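Local coordinates for protein iron aquisition yersiniabactin synthesis enzyme, YbtT (Escherichia coli, PDB 6BA9) that acts as a low-specificity type II thioesterase that maintains production of the metallophore yersiniabactin by its nonribosomal peptide and polyketide assembly line, at residues A[29-43]-A[229-241]. The protein carries 1 engineered substitution. Sequence-based numbering, arbitrary orientation.
Sequences AFRHWQAEQLADCAL and PIQQARSFFTQIV
The edge of Phe237 is directed at one face of the Trp33 indole in a T-shaped stack, planes at 67°, with Phe237 CZ over the middle of the ring system and Phe237 CE2 3.6 Å from Trp33 CE2; Phe30 CD2 lies over the opposite indole face. Trp33 CG, anti to its own carbonyl carbon (chi1 -76°), sends the indole as a knob among Ile230, Ala233, Phe236 and Phe237. There Trp33 NE1 donates to Pro229 O at 2.9 Å; the oxygen lies in the indole plane, but NE1 stands above the plane of the carbonyl. Ile230 CD1 makes a CH-pi contact over one face of Phe30, 4.2 Å from the ring centroid, and touches Ala29 O at 3.2 Å. A water joins His32 NE2 to Ile230 O and Ala233 N at the break between the two helices. Leu38 CD1 rests on Ala233 CB (3.7 Å) and Phe237 CD2. At the exposed end Arg234 and Glu36 form a salt bridge, planes crossed at 73°: Arg234 NH1 reaches Glu36 OE1 (3.2 Å) from above the carboxylate plane, OE1 near the guanidinium plane, while the shorter Arg234 NH2-Glu36 OE2 bond (2.6 Å) is weak. The short helix 31-34 and the loop running from it into strand 42-46 thus pack on helices 228-231 and 233-243 of an alpha/beta-hydrolase-type domain, where Trp7 of edge strand 3-7 and Leu17 of strand 16-20 also touch Phe237.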
ATOM      1  N   ALA A  29      -2.506   6.865  11.058  1.00 18.28           N
ATOM      2  CA  ALA A  29      -1.361   7.304  10.270  1.00 19.23           C
ATOM      3  C   ALA A  29      -1.772   8.184   9.097  1.00 20.49           C
ATOM      4  O   ALA A  29      -0.944   8.960   8.607  1.00 20.51           O
ATOM      5  CB  ALA A  29      -0.576   6.083   9.782  1.00 20.23           C
ATOM      6  N   PHE A  30      -3.031   8.104   8.666  1.00 17.09           N
ATOM      7  CA  PHE A  30      -3.541   8.798   7.487  1.00 17.36           C
ATOM      8  C   PHE A  30      -4.475   9.953   7.845  1.00 19.72           C
ATOM      9  O   PHE A  30      -5.178  10.485   6.978  1.00 17.81           O
ATOM     10  CB  PHE A  30      -4.192   7.788   6.529  1.00 17.08           C
ATOM     11  CG  PHE A  30      -3.210   6.837   5.933  1.00 16.59           C
ATOM     12  CD1 PHE A  30      -2.839   5.687   6.601  1.00 18.18           C
ATOM     13  CD2 PHE A  30      -2.616   7.106   4.711  1.00 17.43           C
ATOM     14  CE1 PHE A  30      -1.908   4.835   6.071  1.00 17.77           C
ATOM     15  CE2 PHE A  30      -1.675   6.237   4.173  1.00 18.10           C
ATOM     16  CZ  PHE A  30      -1.326   5.101   4.868  1.00 17.44           C
ATOM     17  N   ARG A  31      -4.461  10.386   9.108  1.00 20.54           N
ATOM     18  CA  ARG A  31      -5.349  11.464   9.528  1.00 22.22           C
ATOM     19  C   ARG A  31      -5.106  12.742   8.730  1.00 19.36           C
ATOM     20  O   ARG A  31      -6.051  13.480   8.445  1.00 22.08           O
ATOM     21  CB  ARG A  31      -5.153  11.716  11.024  1.00 26.44           C
ATOM     22  CG  ARG A  31      -6.059  12.785  11.614  1.00 35.67           C
ATOM     23  CD  ARG A  31      -5.877  12.901  13.124  1.00 46.52           C
ATOM     24  NE  ARG A  31      -5.828  11.581  13.750  1.00 52.82           N
ATOM     25  CZ  ARG A  31      -6.887  10.908  14.193  1.00 54.83           C
ATOM     26  NH1 ARG A  31      -8.111  11.425  14.101  1.00 57.33           N
ATOM     27  NH2 ARG A  31      -6.716   9.709  14.737  1.00 45.81           N
ATOM     28  N   HIS A  32      -3.852  13.023   8.371  1.00 20.26           N
ATOM     29  CA  HIS A  32      -3.557  14.227   7.597  1.00 20.86           C
ATOM     30  C   HIS A  32      -4.312  14.242   6.271  1.00 20.96           C
ATOM     31  O   HIS A  32      -4.723  15.309   5.793  1.00 19.84           O
ATOM     32  CB  HIS A  32      -2.051  14.355   7.366  1.00 21.42           C
ATOM     33  CG  HIS A  32      -1.674  15.518   6.500  1.00 31.17           C
ATOM     34  ND1 HIS A  32      -1.949  16.822   6.851  1.00 39.98           N
ATOM     35  CD2 HIS A  32      -1.050  15.573   5.298  1.00 32.86           C
ATOM     36  CE1 HIS A  32      -1.513  17.633   5.903  1.00 39.23           C
ATOM     37  NE2 HIS A  32      -0.961  16.900   4.951  1.00 38.01           N
ATOM     38  N   TRP A  33      -4.522  13.070   5.669  1.00 18.22           N
ATOM     39  CA  TRP A  33      -5.322  13.018   4.449  1.00 17.69           C
ATOM     40  C   TRP A  33      -6.761  13.446   4.694  1.00 18.70           C
ATOM     41  O   TRP A  33      -7.407  14.000   3.801  1.00 18.99           O
ATOM     42  CB  TRP A  33      -5.305  11.605   3.862  1.00 17.64           C
ATOM     43  CG  TRP A  33      -4.050  11.216   3.158  1.00 16.47           C
ATOM     44  CD1 TRP A  33      -2.891  11.917   3.063  1.00 15.43           C
ATOM     45  CD2 TRP A  33      -3.845  10.004   2.434  1.00 15.39           C
ATOM     46  NE1 TRP A  33      -1.967  11.221   2.321  1.00 15.70           N
ATOM     47  CE2 TRP A  33      -2.541  10.040   1.914  1.00 15.07           C
ATOM     48  CE3 TRP A  33      -4.650   8.893   2.164  1.00 15.32           C
ATOM     49  CZ2 TRP A  33      -2.018   9.005   1.141  1.00 16.18           C
ATOM     50  CZ3 TRP A  33      -4.135   7.876   1.403  1.00 16.29           C
ATOM     51  CH2 TRP A  33      -2.836   7.937   0.893  1.00 16.35           C
ATOM     52  N   GLN A  34      -7.289  13.191   5.885  1.00 23.24           N
ATOM     53  CA  GLN A  34      -8.644  13.632   6.202  1.00 27.54           C
ATOM     54  C   GLN A  34      -8.729  15.125   6.472  1.00 26.12           C
ATOM     55  O   GLN A  34      -9.830  15.688   6.416  1.00 34.45           O
ATOM     56  CB  GLN A  34      -9.170  12.869   7.413  1.00 31.39           C
ATOM     57  CG  GLN A  34      -9.311  11.398   7.156  1.00 28.63           C
ATOM     58  CD  GLN A  34      -9.800  10.643   8.371  1.00 36.96           C
ATOM     59  OE1 GLN A  34      -9.007  10.223   9.218  1.00 38.90           O
ATOM     60  NE2 GLN A  34     -11.114  10.472   8.469  1.00 41.65           N
ATOM     61  N   ALA A  35      -7.610  15.785   6.763  1.00 28.31           N
ATOM     62  CA  ALA A  35      -7.655  17.218   7.013  1.00 30.80           C
ATOM     63  C   ALA A  35      -8.091  17.988   5.778  1.00 31.58           C
ATOM     64  O   ALA A  35      -8.570  19.119   5.900  1.00 33.54           O
ATOM     65  CB  ALA A  35      -6.282  17.724   7.456  1.00 33.18           C
ATOM     66  N   GLU A  36      -7.934  17.406   4.588  1.00 26.42           N
ATOM     67  CA  GLU A  36      -8.174  18.166   3.371  1.00 23.04           C
ATOM     68  C   GLU A  36      -8.257  17.253   2.153  1.00 21.84           C
ATOM     69  O   GLU A  36      -7.343  16.469   1.905  1.00 23.26           O
ATOM     70  CB  GLU A  36      -7.038  19.170   3.189  1.00 28.65           C
ATOM     71  CG  GLU A  36      -7.171  20.040   1.958  1.00 28.01           C
ATOM     72  CD  GLU A  36      -6.028  21.032   1.800  1.00 37.14           C
ATOM     73  OE1 GLU A  36      -6.164  21.954   0.970  1.00 34.99           O
ATOM     74  OE2 GLU A  36      -4.987  20.886   2.491  1.00 40.79           O
ATOM     75  N   GLN A  37      -9.332  17.371   1.381  1.00 21.99           N
ATOM     76  CA  GLN A  37      -9.503  16.580   0.169  1.00 19.02           C
ATOM     77  C   GLN A  37      -8.650  17.160  -0.956  1.00 20.15           C
ATOM     78  O   GLN A  37      -8.812  18.329  -1.335  1.00 22.19           O
ATOM     79  CB  GLN A  37     -10.978  16.534  -0.213  1.00 21.39           C
ATOM     80  CG  GLN A  37     -11.264  15.742  -1.462  1.00 22.51           C
ATOM     81  CD  GLN A  37     -12.676  15.196  -1.505  1.00 20.89           C
ATOM     82  OE1 GLN A  37     -13.498  15.478  -0.629  1.00 24.12           O
ATOM     83  NE2 GLN A  37     -12.962  14.398  -2.514  1.00 20.34           N
ATOM     84  N   LEU A  38      -7.741  16.350  -1.497  1.00 16.67           N
ATOM     85  CA  LEU A  38      -6.761  16.820  -2.465  1.00 16.52           C
ATOM     86  C   LEU A  38      -7.058  16.404  -3.904  1.00 17.21           C
ATOM     87  O   LEU A  38      -6.306  16.778  -4.818  1.00 18.54           O
ATOM     88  CB  LEU A  38      -5.366  16.348  -2.065  1.00 17.17           C
ATOM     89  CG  LEU A  38      -4.921  16.880  -0.703  1.00 19.48           C
ATOM     90  CD1 LEU A  38      -3.614  16.272  -0.232  1.00 20.01           C
ATOM     91  CD2 LEU A  38      -4.762  18.401  -0.761  1.00 24.10           C
ATOM     92  N   ALA A  39      -8.126  15.653  -4.128  1.00 17.35           N
ATOM     93  CA  ALA A  39      -8.574  15.282  -5.462  1.00 17.23           C
ATOM     94  C   ALA A  39     -10.046  14.941  -5.338  1.00 16.23           C
ATOM     95  O   ALA A  39     -10.541  14.690  -4.240  1.00 18.10           O
ATOM     96  CB  ALA A  39      -7.801  14.086  -6.033  1.00 19.60           C
ATOM     97  N   ASP A  40     -10.752  14.937  -6.473  1.00 17.38           N
ATOM     98  CA  ASP A  40     -12.211  14.834  -6.437  1.00 16.56           C
ATOM     99  C   ASP A  40     -12.752  13.401  -6.326  1.00 16.25           C
ATOM    100  O   ASP A  40     -13.963  13.224  -6.119  1.00 18.29           O
ATOM    101  CB  ASP A  40     -12.793  15.511  -7.676  1.00 18.39           C
ATOM    102  CG  ASP A  40     -12.616  17.030  -7.655  1.00 21.54           C
ATOM    103  OD1 ASP A  40     -12.221  17.601  -6.619  1.00 18.03           O
ATOM    104  OD2 ASP A  40     -12.873  17.635  -8.708  1.00 21.77           O
ATOM    105  N   CYS A  41     -11.902  12.386  -6.460  1.00 15.66           N
ATOM    106  CA  CYS A  41     -12.355  11.012  -6.336  1.00 15.95           C
ATOM    107  C   CYS A  41     -12.750  10.721  -4.898  1.00 15.28           C
ATOM    108  O   CYS A  41     -12.262  11.353  -3.961  1.00 14.72           O
ATOM    109  CB  CYS A  41     -11.209  10.065  -6.716  1.00 16.33           C
ATOM    110  SG  CYS A  41      -9.650  10.340  -5.827  1.00 17.32           S
ATOM    111  N   ALA A  42     -13.630   9.735  -4.728  1.00 14.69           N
ATOM    112  CA  ALA A  42     -13.768   9.088  -3.436  1.00 14.24           C
ATOM    113  C   ALA A  42     -12.439   8.434  -3.088  1.00 14.43           C
ATOM    114  O   ALA A  42     -11.681   8.024  -3.972  1.00 15.09           O
ATOM    115  CB  ALA A  42     -14.878   8.039  -3.475  1.00 17.31           C
ATOM    116  N   LEU A  43     -12.132   8.402  -1.793  1.00 13.42           N
ATOM    117  CA  LEU A  43     -10.904   7.817  -1.276  1.00 13.16           C
ATOM    118  C   LEU A  43     -11.242   6.946  -0.078  1.00 14.80           C
ATOM    119  O   LEU A  43     -11.889   7.407   0.871  1.00 15.19           O
ATOM    120  CB  LEU A  43      -9.920   8.884  -0.817  1.00 14.53           C
ATOM    121  CG  LEU A  43      -8.639   8.409  -0.123  1.00 14.04           C
ATOM    122  CD1 LEU A  43      -7.753   7.564  -1.044  1.00 15.13           C
ATOM    123  CD2 LEU A  43      -7.834   9.604   0.379  1.00 15.85           C
ATOM    124  N   PRO A 229       3.982   9.762   1.073  1.00 13.44           N
ATOM    125  CA  PRO A 229       2.543   9.809   0.749  1.00 13.29           C
ATOM    126  C   PRO A 229       1.742  10.666   1.710  1.00 14.99           C
ATOM    127  O   PRO A 229       0.714  11.245   1.323  1.00 15.41           O
ATOM    128  CB  PRO A 229       2.109   8.340   0.784  1.00 15.03           C
ATOM    129  CG  PRO A 229       3.371   7.593   0.442  1.00 13.84           C
ATOM    130  CD  PRO A 229       4.465   8.370   1.170  1.00 13.13           C
ATOM    131  N   ILE A 230       2.183  10.729   2.960  1.00 15.29           N
ATOM    132  CA  ILE A 230       1.527  11.506   4.008  1.00 16.84           C
ATOM    133  C   ILE A 230       2.149  12.886   4.135  1.00 20.64           C
ATOM    134  O   ILE A 230       1.454  13.897   4.071  1.00 22.23           O
ATOM    135  CB  ILE A 230       1.581  10.716   5.332  1.00 20.26           C
ATOM    136  CG1 ILE A 230       0.742   9.434   5.194  1.00 22.24           C
ATOM    137  CG2 ILE A 230       1.088  11.571   6.490  1.00 19.82           C
ATOM    138  CD1 ILE A 230       1.093   8.367   6.235  1.00 29.63           C
ATOM    139  N   GLN A 231       3.470  12.942   4.261  1.00 15.99           N
ATOM    140  CA  GLN A 231       4.156  14.212   4.478  1.00 18.69           C
ATOM    141  C   GLN A 231       4.173  15.087   3.229  1.00 21.75           C
ATOM    142  O   GLN A 231       4.277  16.316   3.343  1.00 24.26           O
ATOM    143  CB  GLN A 231       5.579  13.939   4.956  1.00 20.70           C
ATOM    144  CG  GLN A 231       5.648  13.071   6.209  1.00 26.36           C
ATOM    145  CD  GLN A 231       5.168  13.811   7.429  1.00 31.86           C
ATOM    146  OE1 GLN A 231       5.520  14.970   7.631  1.00 43.06           O
ATOM    147  NE2 GLN A 231       4.347  13.160   8.242  1.00 37.56           N
ATOM    148  N   GLN A 232       4.099  14.487   2.042  1.00 16.46           N
ATOM    149  CA  GLN A 232       4.044  15.207   0.777  1.00 16.80           C
ATOM    150  C   GLN A 232       2.784  14.784   0.022  1.00 17.22           C
ATOM    151  O   GLN A 232       2.818  14.500  -1.177  1.00 16.75           O
ATOM    152  CB  GLN A 232       5.309  14.927  -0.036  1.00 19.98           C
ATOM    153  CG  GLN A 232       6.612  15.364   0.642  1.00 21.13           C
ATOM    154  CD  GLN A 232       6.659  16.834   0.930  1.00 27.94           C
ATOM    155  OE1 GLN A 232       6.113  17.649   0.185  1.00 29.00           O
ATOM    156  NE2 GLN A 232       7.323  17.192   2.023  1.00 28.53           N
ATOM    157  N   ALA A 233       1.661  14.780   0.739  1.00 15.39           N
ATOM    158  CA  ALA A 233       0.384  14.349   0.174  1.00 15.77           C
ATOM    159  C   ALA A 233       0.033  15.104  -1.105  1.00 16.18           C
ATOM    160  O   ALA A 233      -0.506  14.523  -2.047  1.00 15.58           O
ATOM    161  CB  ALA A 233      -0.717  14.529   1.208  1.00 16.12           C
ATOM    162  N   ARG A 234       0.296  16.415  -1.145  1.00 16.50           N
ATOM    163  CA  ARG A 234      -0.056  17.181  -2.335  1.00 19.89           C
ATOM    164  C   ARG A 234       0.667  16.647  -3.568  1.00 19.32           C
ATOM    165  O   ARG A 234       0.056  16.464  -4.623  1.00 18.19           O
ATOM    166  CB  ARG A 234       0.220  18.670  -2.113  1.00 20.21           C
ATOM    167  CG  ARG A 234      -0.716  19.278  -1.082  1.00 24.51           C
ATOM    168  CD  ARG A 234      -0.615  20.793  -0.984  1.00 28.31           C
ATOM    169  NE  ARG A 234      -1.161  21.250   0.291  1.00 38.13           N
ATOM    170  CZ  ARG A 234      -2.423  21.616   0.500  1.00 41.28           C
ATOM    171  NH1 ARG A 234      -3.316  21.617  -0.487  1.00 36.30           N
ATOM    172  NH2 ARG A 234      -2.794  21.997   1.718  1.00 45.20           N
ATOM    173  N   SER A 235       1.969  16.359  -3.444  1.00 17.56           N
ATOM    174  CA  SER A 235       2.720  15.792  -4.560  1.00 17.93           C
ATOM    175  C   SER A 235       2.220  14.391  -4.916  1.00 18.55           C
ATOM    176  O   SER A 235       2.098  14.043  -6.101  1.00 18.92           O
ATOM    177  CB  SER A 235       4.207  15.755  -4.208  1.00 22.90           C
ATOM    178  OG  SER A 235       4.707  17.058  -3.961  1.00 29.67           O
ATOM    179  N   PHE A 236       1.945  13.569  -3.897  1.00 17.78           N
ATOM    180  CA  PHE A 236       1.477  12.200  -4.116  1.00 16.40           C
ATOM    181  C   PHE A 236       0.181  12.188  -4.918  1.00 15.27           C
ATOM    182  O   PHE A 236       0.080  11.527  -5.957  1.00 16.10           O
ATOM    183  CB  PHE A 236       1.312  11.550  -2.734  1.00 14.81           C
ATOM    184  CG  PHE A 236       0.903  10.088  -2.743  1.00 13.57           C
ATOM    185  CD1 PHE A 236       1.830   9.087  -2.979  1.00 14.62           C
ATOM    186  CD2 PHE A 236      -0.405   9.721  -2.427  1.00 16.93           C
ATOM    187  CE1 PHE A 236       1.451   7.758  -2.941  1.00 15.64           C
ATOM    188  CE2 PHE A 236      -0.784   8.391  -2.395  1.00 17.07           C
ATOM    189  CZ  PHE A 236       0.144   7.416  -2.655  1.00 16.99           C
ATOM    190  N   PHE A 237      -0.823  12.935  -4.467  1.00 15.68           N
ATOM    191  CA  PHE A 237      -2.088  12.955  -5.196  1.00 14.57           C
ATOM    192  C   PHE A 237      -1.974  13.634  -6.550  1.00 15.99           C
ATOM    193  O   PHE A 237      -2.633  13.199  -7.495  1.00 15.99           O
ATOM    194  CB  PHE A 237      -3.220  13.525  -4.341  1.00 15.44           C
ATOM    195  CG  PHE A 237      -3.618  12.593  -3.225  1.00 15.29           C
ATOM    196  CD1 PHE A 237      -4.336  11.438  -3.502  1.00 16.32           C
ATOM    197  CD2 PHE A 237      -3.239  12.840  -1.927  1.00 16.50           C
ATOM    198  CE1 PHE A 237      -4.686  10.563  -2.490  1.00 15.63           C
ATOM    199  CE2 PHE A 237      -3.582  11.981  -0.920  1.00 16.04           C
ATOM    200  CZ  PHE A 237      -4.307  10.832  -1.202  1.00 15.74           C
ATOM    201  N   THR A 238      -1.144  14.670  -6.672  1.00 16.19           N
ATOM    202  CA  THR A 238      -0.930  15.292  -7.974  1.00 18.31           C
ATOM    203  C   THR A 238      -0.465  14.270  -9.000  1.00 17.78           C
ATOM    204  O   THR A 238      -0.983  14.220 -10.124  1.00 17.79           O
ATOM    205  CB  THR A 238       0.095  16.416  -7.860  1.00 18.82           C
ATOM    206  OG1 THR A 238      -0.434  17.439  -7.029  1.00 23.76           O
ATOM    207  CG2 THR A 238       0.396  16.984  -9.237  1.00 22.29           C
ATOM    208  N   GLN A 239       0.508  13.431  -8.630  1.00 17.25           N
ATOM    209  CA  GLN A 239       1.028  12.488  -9.612  1.00 17.19           C
ATOM    210  C   GLN A 239       0.002  11.422  -9.950  1.00 16.94           C
ATOM    211  O   GLN A 239      -0.086  10.983 -11.098  1.00 17.50           O
ATOM    212  CB  GLN A 239       2.338  11.873  -9.126  1.00 18.98           C
ATOM    213  CG  GLN A 239       3.453  12.890  -8.984  1.00 20.07           C
ATOM    214  CD  GLN A 239       3.706  13.665 -10.267  1.00 23.35           C
ATOM    215  OE1 GLN A 239       3.604  13.123 -11.358  1.00 23.22           O
ATOM    216  NE2 GLN A 239       4.006  14.953 -10.132  1.00 32.78           N
ATOM    217  N   ILE A 240      -0.793  10.985  -8.975  1.00 15.76           N
ATOM    218  CA  ILE A 240      -1.851  10.027  -9.284  1.00 15.70           C
ATOM    219  C   ILE A 240      -2.839  10.628 -10.277  1.00 16.45           C
ATOM    220  O   ILE A 240      -3.147  10.035 -11.314  1.00 18.60           O
ATOM    221  CB  ILE A 240      -2.540   9.555  -7.989  1.00 15.51           C
ATOM    222  CG1 ILE A 240      -1.536   8.769  -7.147  1.00 16.65           C
ATOM    223  CG2 ILE A 240      -3.758   8.738  -8.299  1.00 17.60           C
ATOM    224  CD1 ILE A 240      -2.035   8.392  -5.773  1.00 17.44           C
ATOM    225  N   VAL A 241      -3.367  11.814  -9.978  1.00 15.93           N
ATOM    226  CA  VAL A 241      -4.397  12.371 -10.853  1.00 19.28           C
ATOM    227  C   VAL A 241      -3.855  12.605 -12.258  1.00 17.82           C
ATOM    228  O   VAL A 241      -4.517  12.273 -13.252  1.00 21.22           O
ATOM    229  CB  VAL A 241      -4.999  13.651 -10.243  1.00 19.44           C
ATOM    230  CG1 VAL A 241      -6.020  14.261 -11.217  1.00 23.70           C
ATOM    231  CG2 VAL A 241      -5.648  13.360  -8.919  1.00 22.29           C
TER
HETATM  232  O   HOH W   1       1.247  16.549   3.376  1.00 33.54           O